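Local coordinates for protein L544 (Acanthamoeba polyphaga mimivirus, PDB 4AMQ) that acts as a virion-associated nucleotidyl transferase, probably using bound divalent metal ions to transfer nucleotides, at residues G175-I178 with E184-F187; V104-D109 with Q188-N193; I42-D47 with Y83-D88; T288-G293 with K337-N342. All coordinates share one frame; numbering follows the deposited sequence.

Contacts 1, 2 and 3 belong to the nucleotidyltransferase domain and touch one another, whereas contact 4 lies in the helical domain. Between centres, contact 1 is about 9 Å from contact 2 and 20 Å from contact 3; contact 4 is 26 to 29 Å from all three, and no atoms meet. Contact 3 comes first along the chain. Contact 1 then falls within the span that contact 2 bridges, and contact 4 follows. Strand 184-186 of contact 1 leads straight into helix 187-192 of contact 2, while F187 packs on both V104 and Y83. The first three contacts therefore form one continuous packed region, and contact 4 is a separate piece of packing within the helical domain.

Contact 1 of 4, residues G175-I178 with E184-F187; sequences GKKI and EVSF
V185 and K177 face each other as the hydrogen-bonded pair of a small antiparallel hairpin, and G175 holds one end of it. The strands run at 155° to each other. K177 N donates to V185 O over 2.7 Å, and V185 N returns a more bent bond to K177 O at 2.9 Å. With chi1 at 78°, V185 CG1 sits between its own backbone N and carbonyl carbon, which brings it to 3.5 Å from K177 CB and 3.2 Å from K177 O. On this face both side chains also meet W167 of strand 164-167. K177 then extends away from V185, and its NZ forms a salt bridge with E171 and a hydrogen bond to R166 O. G175 leaves helix 169-174 with positive phi (80°), presenting its carbonyl to the other strand. G175 O is gripped twice: F187 N reaches it at 3.0 Å from above the carbonyl plane, and S186 OG at 3.3 Å nearly in line with C=O. Three of the four bonds use backbone donors, and all four end on backbone carbonyls, so main-chain pairing chiefly sets the register, while the aliphatic V185-K177 contact adds packing on one face.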
loop_
_atom_site.group_PDB
_atom_site.type_symbol
_atom_site.label_atom_id
_atom_site.label_comp_id
_atom_site.label_asym_id
_atom_site.label_seq_id
_atom_site.Cartn_x
_atom_site.Cartn_y
_atom_site.Cartn_z
ATOM N N GLY A 175 -8.956 -12.174 -20.175
ATOM C CA GLY A 175 -7.698 -12.775 -20.578
ATOM C C GLY A 175 -6.836 -11.867 -21.430
ATOM O O GLY A 175 -5.811 -12.297 -21.958
ATOM N N LYS A 176 -7.246 -10.609 -21.574
ATOM C CA LYS A 176 -6.461 -9.642 -22.337
ATOM C C LYS A 176 -6.518 -8.240 -21.729
ATOM O O LYS A 176 -7.445 -7.908 -20.990
ATOM C CB LYS A 176 -6.912 -9.609 -23.801
ATOM C CG LYS A 176 -8.260 -8.946 -24.031
ATOM C CD LYS A 176 -8.621 -8.914 -25.512
ATOM C CE LYS A 176 -8.845 -10.317 -26.063
ATOM N NZ LYS A 176 -9.308 -10.290 -27.480
ATOM N N LYS A 177 -5.518 -7.424 -22.050
ATOM C CA LYS A 177 -5.411 -6.072 -21.511
ATOM C C LYS A 177 -4.923 -5.108 -22.592
ATOM O O LYS A 177 -4.030 -5.442 -23.369
ATOM C CB LYS A 177 -4.449 -6.061 -20.318
ATOM C CG LYS A 177 -4.236 -4.703 -19.657
ATOM C CD LYS A 177 -3.228 -4.812 -18.514
ATOM C CE LYS A 177 -2.973 -3.470 -17.842
ATOM N NZ LYS A 177 -4.181 -2.938 -17.146
ATOM N N ILE A 178 -5.517 -3.920 -22.647
ATOM C CA ILE A 178 -5.068 -2.892 -23.579
ATOM C C ILE A 178 -4.170 -1.894 -22.857
ATOM O O ILE A 178 -4.561 -1.316 -21.844
ATOM C CB ILE A 178 -6.244 -2.117 -24.210
ATOM C CG1 ILE A 178 -7.352 -3.069 -24.665
ATOM C CG2 ILE A 178 -5.752 -1.268 -25.376
ATOM C CD1 ILE A 178 -7.076 -3.753 -25.984
ATOM N N GLU A 184 -1.955 -4.129 -27.484
ATOM C CA GLU A 184 -2.684 -5.274 -26.944
ATOM C C GLU A 184 -1.748 -6.250 -26.232
ATOM O O GLU A 184 -0.613 -6.458 -26.661
ATOM C CB GLU A 184 -3.438 -5.995 -28.066
ATOM C CG GLU A 184 -2.572 -6.352 -29.279
ATOM C CD GLU A 184 -2.422 -5.202 -30.266
ATOM O OE1 GLU A 184 -3.318 -5.035 -31.122
ATOM O OE2 GLU A 184 -1.412 -4.468 -30.195
ATOM N N VAL A 185 -2.224 -6.848 -25.145
ATOM C CA VAL A 185 -1.426 -7.821 -24.405
ATOM C C VAL A 185 -2.320 -8.898 -23.801
ATOM O O VAL A 185 -3.458 -8.626 -23.418
ATOM C CB VAL A 185 -0.606 -7.149 -23.292
ATOM C CG1 VAL A 185 -1.491 -6.851 -22.090
ATOM C CG2 VAL A 185 0.563 -8.032 -22.889
ATOM N N SER A 186 -1.807 -10.121 -23.725
ATOM C CA SER A 186 -2.592 -11.244 -23.224
ATOM C C SER A 186 -2.023 -11.798 -21.921
ATOM O O SER A 186 -0.808 -11.833 -21.725
ATOM C CB SER A 186 -2.689 -12.348 -24.278
ATOM O OG SER A 186 -3.334 -13.496 -23.753
ATOM N N PHE A 187 -2.912 -12.239 -21.037
ATOM C CA PHE A 187 -2.522 -12.643 -19.692
ATOM C C PHE A 187 -1.684 -13.916 -19.680
ATOM O O PHE A 187 -0.755 -14.048 -18.888
ATOM C CB PHE A 187 -3.753 -12.819 -18.804
ATOM C CG PHE A 187 -3.428 -13.017 -17.355
ATOM C CD1 PHE A 187 -3.186 -11.932 -16.529
ATOM C CD2 PHE A 187 -3.357 -14.289 -16.817
ATOM C CE1 PHE A 187 -2.885 -12.114 -15.193
ATOM C CE2 PHE A 187 -3.056 -14.478 -15.483
ATOM C CZ PHE A 187 -2.821 -13.389 -14.669
#

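Contact 2 of 4, residues V104-D109 with Q188-N193; sequences VICGTD and QDVVKN
Around C106, G107 and V190, strand 104-108 and helix 188-192 run at 76° to each other, their axes approaching to 7.4 Å. The backbones are nearest at G107 and V190, whose CA atoms are 5.4 Å apart. G107 has positive phi and, lacking a side chain, lets the helix come close: its CA lies 3.4 Å from V190 CG1. No hydrogen bond links the two segments, so the contact rests on packing. V190 contributes the largest share, through one methyl, with C106 next. A chi1 of 172° swings V190 CG1 toward the strand, where it lies 3.0 Å from C106 O, a notably tight approach, and 3.4 Å from C106 SG. C106 SG also passes 4.3 Å from V191 CA. C106 O has a polar partner as well, since W167 NE1 donates to it. At the end of the helix, N193 ND2 folds back to D189 O at 2.7 Å, coming from above the carbonyl plane; the same oxygen accepts from N193 N. The strand is flanked by 164-167 and 196-204: C106 and G107 form backbone hydrogen bonds with L165 of the former, and the C106 side chain touches L197 of the latter. V190 packs on W167 and V191 on I82, so helix 187-192 packs on strands 99-108 and 164-167 and also touches helix 82-93.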
loop_
_atom_site.group_PDB
_atom_site.type_symbol
_atom_site.label_atom_id
_atom_site.label_comp_id
_atom_site.label_asym_id
_atom_site.label_seq_id
_atom_site.Cartn_x
_atom_site.Cartn_y
_atom_site.Cartn_z
ATOM N N VAL A 104 -4.616 -7.795 -10.056
ATOM C CA VAL A 104 -3.641 -8.862 -10.207
ATOM C C VAL A 104 -2.447 -8.261 -10.931
ATOM O O VAL A 104 -2.555 -7.854 -12.090
ATOM C CB VAL A 104 -4.201 -10.043 -11.013
ATOM C CG1 VAL A 104 -3.098 -11.049 -11.306
ATOM C CG2 VAL A 104 -5.342 -10.705 -10.259
ATOM N N ILE A 105 -1.317 -8.180 -10.237
ATOM C CA ILE A 105 -0.134 -7.542 -10.798
ATOM C C ILE A 105 0.829 -8.579 -11.350
ATOM O O ILE A 105 1.413 -9.358 -10.601
ATOM C CB ILE A 105 0.598 -6.689 -9.752
ATOM C CG1 ILE A 105 -0.363 -5.687 -9.112
ATOM C CG2 ILE A 105 1.778 -5.972 -10.388
ATOM C CD1 ILE A 105 0.295 -4.783 -8.098
ATOM N N CYS A 106 0.990 -8.575 -12.666
ATOM C CA CYS A 106 1.873 -9.514 -13.337
ATOM C C CYS A 106 2.261 -8.952 -14.696
ATOM O O CYS A 106 1.398 -8.664 -15.525
ATOM C CB CYS A 106 1.175 -10.867 -13.504
ATOM S SG CYS A 106 2.253 -12.224 -14.042
ATOM N N GLY A 107 3.560 -8.787 -14.920
ATOM C CA GLY A 107 4.052 -8.302 -16.197
ATOM C C GLY A 107 4.573 -6.881 -16.141
ATOM O O GLY A 107 4.352 -6.165 -15.167
ATOM N N THR A 108 5.280 -6.474 -17.191
ATOM C CA THR A 108 5.794 -5.112 -17.278
ATOM C C THR A 108 5.636 -4.548 -18.683
ATOM O O THR A 108 5.587 -5.293 -19.662
ATOM C CB THR A 108 7.278 -5.027 -16.868
ATOM O OG1 THR A 108 8.054 -5.932 -17.662
ATOM C CG2 THR A 108 7.450 -5.367 -15.392
ATOM N N ASP A 109 5.547 -3.226 -18.768
ATOM C CA ASP A 109 5.488 -2.529 -20.045
ATOM C C ASP A 109 6.818 -1.817 -20.256
ATOM O O ASP A 109 7.000 -0.679 -19.821
ATOM C CB ASP A 109 4.336 -1.522 -20.051
ATOM C CG ASP A 109 4.144 -0.859 -21.402
ATOM O OD1 ASP A 109 5.037 -0.990 -22.266
ATOM O OD2 ASP A 109 3.102 -0.200 -21.597
ATOM N N GLN A 188 -2.014 -14.857 -20.556
ATOM C CA GLN A 188 -1.256 -16.096 -20.632
ATOM C C GLN A 188 0.210 -15.834 -20.975
ATOM O O GLN A 188 1.106 -16.463 -20.411
ATOM C CB GLN A 188 -1.882 -17.056 -21.642
ATOM C CG GLN A 188 -1.161 -18.386 -21.739
ATOM C CD GLN A 188 -0.948 -19.025 -20.381
ATOM O OE1 GLN A 188 -1.886 -19.165 -19.595
ATOM N NE2 GLN A 188 0.292 -19.400 -20.091
ATOM N N ASP A 189 0.454 -14.901 -21.893
ATOM C CA ASP A 189 1.814 -14.550 -22.284
ATOM C C ASP A 189 2.576 -14.046 -21.069
ATOM O O ASP A 189 3.725 -14.426 -20.836
ATOM C CB ASP A 189 1.811 -13.461 -23.362
ATOM C CG ASP A 189 1.382 -13.974 -24.724
ATOM O OD1 ASP A 189 0.961 -15.147 -24.827
ATOM O OD2 ASP A 189 1.455 -13.188 -25.694
ATOM N N VAL A 190 1.921 -13.192 -20.292
ATOM C CA VAL A 190 2.547 -12.575 -19.127
ATOM C C VAL A 190 2.949 -13.589 -18.053
ATOM O O VAL A 190 4.048 -13.515 -17.509
ATOM C CB VAL A 190 1.642 -11.490 -18.515
ATOM C CG1 VAL A 190 2.211 -11.006 -17.203
ATOM C CG2 VAL A 190 1.477 -10.330 -19.492
ATOM N N VAL A 191 2.065 -14.533 -17.744
ATOM C CA VAL A 191 2.392 -15.564 -16.762
ATOM C C VAL A 191 3.538 -16.462 -17.234
ATOM O O VAL A 191 4.343 -16.929 -16.429
ATOM C CB VAL A 191 1.167 -16.433 -16.392
ATOM C CG1 VAL A 191 0.196 -16.519 -17.551
ATOM C CG2 VAL A 191 1.611 -17.820 -15.954
ATOM N N LYS A 192 3.613 -16.691 -18.540
ATOM C CA LYS A 192 4.656 -17.542 -19.100
ATOM C C LYS A 192 6.022 -16.865 -19.015
ATOM O O LYS A 192 7.048 -17.531 -18.887
ATOM C CB LYS A 192 4.337 -17.911 -20.552
ATOM C CG LYS A 192 5.227 -19.007 -21.123
ATOM C CD LYS A 192 5.047 -20.313 -20.358
ATOM C CE LYS A 192 6.069 -21.359 -20.785
ATOM N NZ LYS A 192 5.929 -22.621 -20.005
ATOM N N ASN A 193 6.024 -15.539 -19.075
ATOM C CA ASN A 193 7.265 -14.774 -19.041
ATOM C C ASN A 193 7.637 -14.284 -17.648
ATOM O O ASN A 193 8.600 -13.534 -17.482
ATOM C CB ASN A 193 7.190 -13.586 -20.003
ATOM C CG ASN A 193 7.206 -14.016 -21.455
ATOM O OD1 ASN A 193 8.248 -14.408 -21.985
ATOM N ND2 ASN A 193 6.054 -13.939 -22.110
#

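Contact 3 of 4, residues I42-D47 with Y83-D88; sequences ILVVPD and YQRIVD
R85 reaches V44 through two torsions: CG stands anti to the backbone N (chi1 171°), and the chain then bends at chi2 (58°), carrying the guanidinium to the carbonyls of the loop 42-47. R85 NE donates to V44 O over 3.2 Å, meeting a lone pair in the carbonyl plane, although the oxygen is tilted 22° from the guanidinium plane. NH2 adds two weak bonds, to L43 O at 3.2 Å and to V44 O at 3.4 Å. Two successive backbone oxygens just after helix 28-42 are thus held by one side chain. The aliphatic part is used too: R85 CG lies 3.7 Å from V44 CG1, the two side chains running alongside each other and pointing in opposite senses. The other methyl, V44 CG2, meets I86 CD1 at 4.0 Å. V44 also touches I82 and L89, so it packs against helix 82-93 along one side, and N71 and V216 place it over strands 66-72 and 209-217. Those strands carry D66, D68 and D213, the ligands of the manganese ions, and the L43 side chain is about 13 Å from one of them. Helices laid on a mixed sheet that bears the metal-binding acids are consistent with a nucleotidyltransferase fold.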
loop_
_atom_site.group_PDB
_atom_site.type_symbol
_atom_site.label_atom_id
_atom_site.label_comp_id
_atom_site.label_asym_id
_atom_site.label_seq_id
_atom_site.Cartn_x
_atom_site.Cartn_y
_atom_site.Cartn_z
ATOM N N ILE A 42 -8.731 -16.735 0.059
ATOM C CA ILE A 42 -8.038 -15.839 -0.864
ATOM C C ILE A 42 -6.691 -16.362 -1.354
ATOM O O ILE A 42 -6.152 -15.858 -2.343
ATOM C CB ILE A 42 -7.838 -14.430 -0.253
ATOM C CG1 ILE A 42 -6.818 -14.478 0.889
ATOM C CG2 ILE A 42 -9.163 -13.863 0.221
ATOM C CD1 ILE A 42 -6.506 -13.117 1.493
ATOM N N LEU A 43 -6.141 -17.357 -0.665
ATOM C CA LEU A 43 -4.857 -17.930 -1.070
ATOM C C LEU A 43 -5.004 -18.845 -2.284
ATOM O O LEU A 43 -6.026 -19.506 -2.456
ATOM C CB LEU A 43 -4.210 -18.694 0.089
ATOM C CG LEU A 43 -3.672 -17.876 1.264
ATOM C CD1 LEU A 43 -3.240 -18.789 2.398
ATOM C CD2 LEU A 43 -2.523 -16.982 0.826
ATOM N N VAL A 44 -3.979 -18.872 -3.131
ATOM C CA VAL A 44 -3.957 -19.786 -4.268
ATOM C C VAL A 44 -3.799 -21.228 -3.785
ATOM O O VAL A 44 -4.480 -22.133 -4.266
ATOM C CB VAL A 44 -2.824 -19.438 -5.250
ATOM C CG1 VAL A 44 -2.696 -20.512 -6.318
ATOM C CG2 VAL A 44 -3.070 -18.075 -5.879
ATOM N N VAL A 45 -2.888 -21.429 -2.836
ATOM C CA VAL A 45 -2.764 -22.699 -2.129
ATOM C C VAL A 45 -2.884 -22.432 -0.629
ATOM O O VAL A 45 -2.022 -21.784 -0.040
ATOM C CB VAL A 45 -1.424 -23.402 -2.440
ATOM C CG1 VAL A 45 -1.298 -24.693 -1.648
ATOM C CG2 VAL A 45 -1.312 -23.686 -3.924
ATOM N N PRO A 46 -3.973 -22.914 -0.013
ATOM C CA PRO A 46 -4.322 -22.621 1.383
ATOM C C PRO A 46 -3.440 -23.317 2.418
ATOM O O PRO A 46 -3.359 -22.847 3.555
ATOM C CB PRO A 46 -5.760 -23.145 1.501
ATOM C CG PRO A 46 -6.241 -23.305 0.090
ATOM C CD PRO A 46 -5.031 -23.678 -0.690
ATOM N N ASP A 47 -2.800 -24.420 2.037
ATOM C CA ASP A 47 -1.991 -25.199 2.972
ATOM C C ASP A 47 -1.019 -24.317 3.754
ATOM O O ASP A 47 -0.242 -23.565 3.167
ATOM C CB ASP A 47 -1.231 -26.305 2.236
ATOM C CG ASP A 47 -2.149 -27.209 1.430
ATOM O OD1 ASP A 47 -3.368 -27.221 1.706
ATOM O OD2 ASP A 47 -1.651 -27.912 0.523
ATOM N N TYR A 83 -3.439 -19.581 -14.322
ATOM C CA TYR A 83 -4.447 -18.654 -14.816
ATOM C C TYR A 83 -5.844 -19.106 -14.416
ATOM O O TYR A 83 -6.623 -18.328 -13.867
ATOM C CB TYR A 83 -4.349 -18.506 -16.336
ATOM C CG TYR A 83 -5.510 -17.758 -16.949
ATOM C CD1 TYR A 83 -5.722 -16.416 -16.668
ATOM C CD2 TYR A 83 -6.392 -18.395 -17.810
ATOM C CE1 TYR A 83 -6.782 -15.727 -17.225
ATOM C CE2 TYR A 83 -7.457 -17.714 -18.375
ATOM C CZ TYR A 83 -7.647 -16.379 -18.078
ATOM O OH TYR A 83 -8.704 -15.696 -18.635
ATOM N N GLN A 84 -6.150 -20.371 -14.682
ATOM C CA GLN A 84 -7.474 -20.911 -14.398
ATOM C C GLN A 84 -7.794 -20.894 -12.902
ATOM O O GLN A 84 -8.954 -20.745 -12.513
ATOM C CB GLN A 84 -7.618 -22.325 -14.967
ATOM C CG GLN A 84 -8.980 -22.961 -14.718
ATOM C CD GLN A 84 -10.121 -22.158 -15.315
ATOM O OE1 GLN A 84 -9.992 -21.579 -16.396
ATOM N NE2 GLN A 84 -11.245 -22.115 -14.607
ATOM N N ARG A 85 -6.769 -21.038 -12.069
ATOM C CA ARG A 85 -6.953 -20.961 -10.620
ATOM C C ARG A 85 -7.260 -19.532 -10.163
ATOM O O ARG A 85 -7.971 -19.327 -9.182
ATOM C CB ARG A 85 -5.726 -21.506 -9.883
ATOM C CG ARG A 85 -5.729 -21.269 -8.376
ATOM C CD ARG A 85 -6.956 -21.872 -7.689
ATOM N NE ARG A 85 -6.906 -21.687 -6.241
ATOM C CZ ARG A 85 -7.951 -21.817 -5.429
ATOM N NH1 ARG A 85 -9.140 -22.132 -5.923
ATOM N NH2 ARG A 85 -7.807 -21.628 -4.123
ATOM N N ILE A 86 -6.717 -18.551 -10.876
ATOM C CA ILE A 86 -6.995 -17.152 -10.576
ATOM C C ILE A 86 -8.417 -16.816 -11.010
ATOM O O ILE A 86 -9.125 -16.069 -10.335
ATOM C CB ILE A 86 -5.993 -16.204 -11.266
ATOM C CG1 ILE A 86 -4.564 -16.547 -10.841
ATOM C CG2 ILE A 86 -6.303 -14.756 -10.929
ATOM C CD1 ILE A 86 -4.375 -16.613 -9.338
ATOM N N VAL A 87 -8.830 -17.384 -12.138
ATOM C CA VAL A 87 -10.197 -17.233 -12.612
ATOM C C VAL A 87 -11.170 -17.812 -11.593
ATOM O O VAL A 87 -12.198 -17.207 -11.294
ATOM C CB VAL A 87 -10.396 -17.907 -13.982
ATOM C CG1 VAL A 87 -11.878 -18.058 -14.299
ATOM C CG2 VAL A 87 -9.691 -17.108 -15.066
ATOM N N ASP A 88 -10.836 -18.980 -11.054
ATOM C CA ASP A 88 -11.665 -19.611 -10.032
ATOM C C ASP A 88 -11.782 -18.719 -8.798
ATOM O O ASP A 88 -12.870 -18.532 -8.260
ATOM C CB ASP A 88 -11.106 -20.982 -9.650
ATOM C CG ASP A 88 -11.187 -21.983 -10.791
ATOM O OD1 ASP A 88 -11.553 -21.577 -11.914
ATOM O OD2 ASP A 88 -10.873 -23.174 -10.568
#

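Contact 4 of 4, residues T288-G293 with K337-N342; sequences TIYESG and KIIAWN
The ring of Y290 and the amide of N342 meet with their planes 47° apart, N342 ND2 lying 3.4 Å from Y290 CE2; I338 and I339 likewise approach the ring obliquely, neither squarely over a face nor at an edge. This is helix-helix packing in the helical domain. The segments 288-292 and 337-342, of helices 274-292 and 334-368, run at 133° to each other, but their axes stay 11.6 Å apart, so the gap is bridged mainly by Y290, met by side chains of the other helix. A chi1 of 171° turns the Y290 ring away from its own N and carries it out to the second helix. There it rests against three residues: besides N342 and I339, I338 packs through CG2, 3.8 Å from Y290 CD1. No hydrogen bond joins the two segments, yet Y286, one turn before Y290, bonds through its hydroxyl to I338 O. G293 closes the first helix in a Schellman motif, its N bonded to Y290 O at 2.9 Å; L295 in the following loop touches both Y290 and I338. At the far end of the ring, Y290 OH lies 3.4 Å from I339 CG1.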
loop_
_atom_site.group_PDB
_atom_site.type_symbol
_atom_site.label_atom_id
_atom_site.label_comp_id
_atom_site.label_asym_id
_atom_site.label_seq_id
_atom_site.Cartn_x
_atom_site.Cartn_y
_atom_site.Cartn_z
ATOM N N THR A 288 -6.931 4.253 -2.934
ATOM C CA THR A 288 -6.644 3.135 -3.827
ATOM C C THR A 288 -7.922 2.499 -4.363
ATOM O O THR A 288 -8.055 2.272 -5.563
ATOM C CB THR A 288 -5.790 2.060 -3.130
ATOM O OG1 THR A 288 -4.508 2.605 -2.801
ATOM C CG2 THR A 288 -5.603 0.855 -4.039
ATOM N N ILE A 289 -8.864 2.212 -3.470
ATOM C CA ILE A 289 -10.124 1.606 -3.883
ATOM C C ILE A 289 -10.898 2.558 -4.792
ATOM O O ILE A 289 -11.428 2.151 -5.823
ATOM C CB ILE A 289 -10.997 1.206 -2.679
ATOM C CG1 ILE A 289 -10.247 0.219 -1.782
ATOM C CG2 ILE A 289 -12.306 0.593 -3.154
ATOM C CD1 ILE A 289 -10.975 -0.105 -0.489
ATOM N N TYR A 290 -10.947 3.829 -4.405
ATOM C CA TYR A 290 -11.624 4.853 -5.198
ATOM C C TYR A 290 -11.032 4.986 -6.603
ATOM O O TYR A 290 -11.758 4.955 -7.598
ATOM C CB TYR A 290 -11.572 6.204 -4.484
ATOM C CG TYR A 290 -12.064 7.357 -5.329
ATOM C CD1 TYR A 290 -13.420 7.544 -5.561
ATOM C CD2 TYR A 290 -11.171 8.254 -5.899
ATOM C CE1 TYR A 290 -13.873 8.590 -6.335
ATOM C CE2 TYR A 290 -11.616 9.306 -6.676
ATOM C CZ TYR A 290 -12.968 9.470 -6.888
ATOM O OH TYR A 290 -13.414 10.516 -7.659
ATOM N N GLU A 291 -9.714 5.134 -6.682
ATOM C CA GLU A 291 -9.045 5.323 -7.969
ATOM C C GLU A 291 -9.245 4.132 -8.902
ATOM O O GLU A 291 -9.281 4.292 -10.120
ATOM C CB GLU A 291 -7.551 5.615 -7.772
ATOM C CG GLU A 291 -7.283 6.931 -7.048
ATOM C CD GLU A 291 -5.816 7.141 -6.712
ATOM O OE1 GLU A 291 -4.991 6.265 -7.055
ATOM O OE2 GLU A 291 -5.488 8.184 -6.103
ATOM N N SER A 292 -9.386 2.942 -8.325
ATOM C CA SER A 292 -9.598 1.730 -9.114
ATOM C C SER A 292 -11.022 1.659 -9.664
ATOM O O SER A 292 -11.309 0.873 -10.563
ATOM C CB SER A 292 -9.318 0.480 -8.274
ATOM O OG SER A 292 -10.411 0.191 -7.411
ATOM N N GLY A 293 -11.912 2.475 -9.112
ATOM C CA GLY A 293 -13.299 2.477 -9.534
ATOM C C GLY A 293 -14.127 1.393 -8.867
ATOM O O GLY A 293 -15.003 0.807 -9.497
ATOM N N LYS A 337 -20.499 13.130 -2.871
ATOM C CA LYS A 337 -20.058 12.945 -1.497
ATOM C C LYS A 337 -18.729 12.179 -1.426
ATOM O O LYS A 337 -17.807 12.577 -0.705
ATOM C CB LYS A 337 -21.144 12.219 -0.699
ATOM C CG LYS A 337 -20.845 12.077 0.777
ATOM C CD LYS A 337 -21.907 11.238 1.483
ATOM C CE LYS A 337 -23.208 11.994 1.663
ATOM N NZ LYS A 337 -24.151 11.248 2.548
ATOM N N ILE A 338 -18.632 11.087 -2.181
ATOM C CA ILE A 338 -17.417 10.267 -2.209
ATOM C C ILE A 338 -16.208 11.089 -2.661
ATOM O O ILE A 338 -15.120 10.998 -2.081
ATOM C CB ILE A 338 -17.576 9.054 -3.155
ATOM C CG1 ILE A 338 -18.778 8.198 -2.739
ATOM C CG2 ILE A 338 -16.306 8.219 -3.182
ATOM C CD1 ILE A 338 -18.955 6.926 -3.567
ATOM N N ILE A 339 -16.417 11.886 -3.701
ATOM C CA ILE A 339 -15.392 12.765 -4.252
ATOM C C ILE A 339 -14.966 13.865 -3.273
ATOM O O ILE A 339 -13.773 14.083 -3.058
ATOM C CB ILE A 339 -15.892 13.408 -5.558
ATOM C CG1 ILE A 339 -16.098 12.327 -6.623
ATOM C CG2 ILE A 339 -14.927 14.486 -6.039
ATOM C CD1 ILE A 339 -16.921 12.787 -7.815
ATOM N N ALA A 340 -15.941 14.558 -2.690
ATOM C CA ALA A 340 -15.654 15.617 -1.724
ATOM C C ALA A 340 -14.871 15.065 -0.537
ATOM O O ALA A 340 -13.925 15.691 -0.062
ATOM C CB ALA A 340 -16.934 16.275 -1.255
ATOM N N TRP A 341 -15.278 13.891 -0.061
ATOM C CA TRP A 341 -14.553 13.199 0.999
ATOM C C TRP A 341 -13.114 12.910 0.589
ATOM O O TRP A 341 -12.187 13.121 1.364
ATOM C CB TRP A 341 -15.246 11.884 1.347
ATOM C CG TRP A 341 -16.381 12.028 2.287
ATOM C CD1 TRP A 341 -16.626 13.075 3.135
ATOM C CD2 TRP A 341 -17.459 11.098 2.496
ATOM N NE1 TRP A 341 -17.774 12.846 3.854
ATOM C CE2 TRP A 341 -18.297 11.639 3.472
ATOM C CE3 TRP A 341 -17.765 9.852 1.930
ATOM C CZ2 TRP A 341 -19.445 10.978 3.914
ATOM C CZ3 TRP A 341 -18.906 9.205 2.370
ATOM C CH2 TRP A 341 -19.729 9.766 3.351
ATOM N N ASN A 342 -12.934 12.406 -0.624
ATOM C CA ASN A 342 -11.604 12.057 -1.103
ATOM C C ASN A 342 -10.703 13.287 -1.049
ATOM O O ASN A 342 -9.569 13.222 -0.581
ATOM C CB ASN A 342 -11.675 11.495 -2.525
ATOM C CG ASN A 342 -10.378 10.828 -2.961
ATOM O OD1 ASN A 342 -9.740 10.112 -2.189
ATOM N ND2 ASN A 342 -9.982 11.065 -4.207
#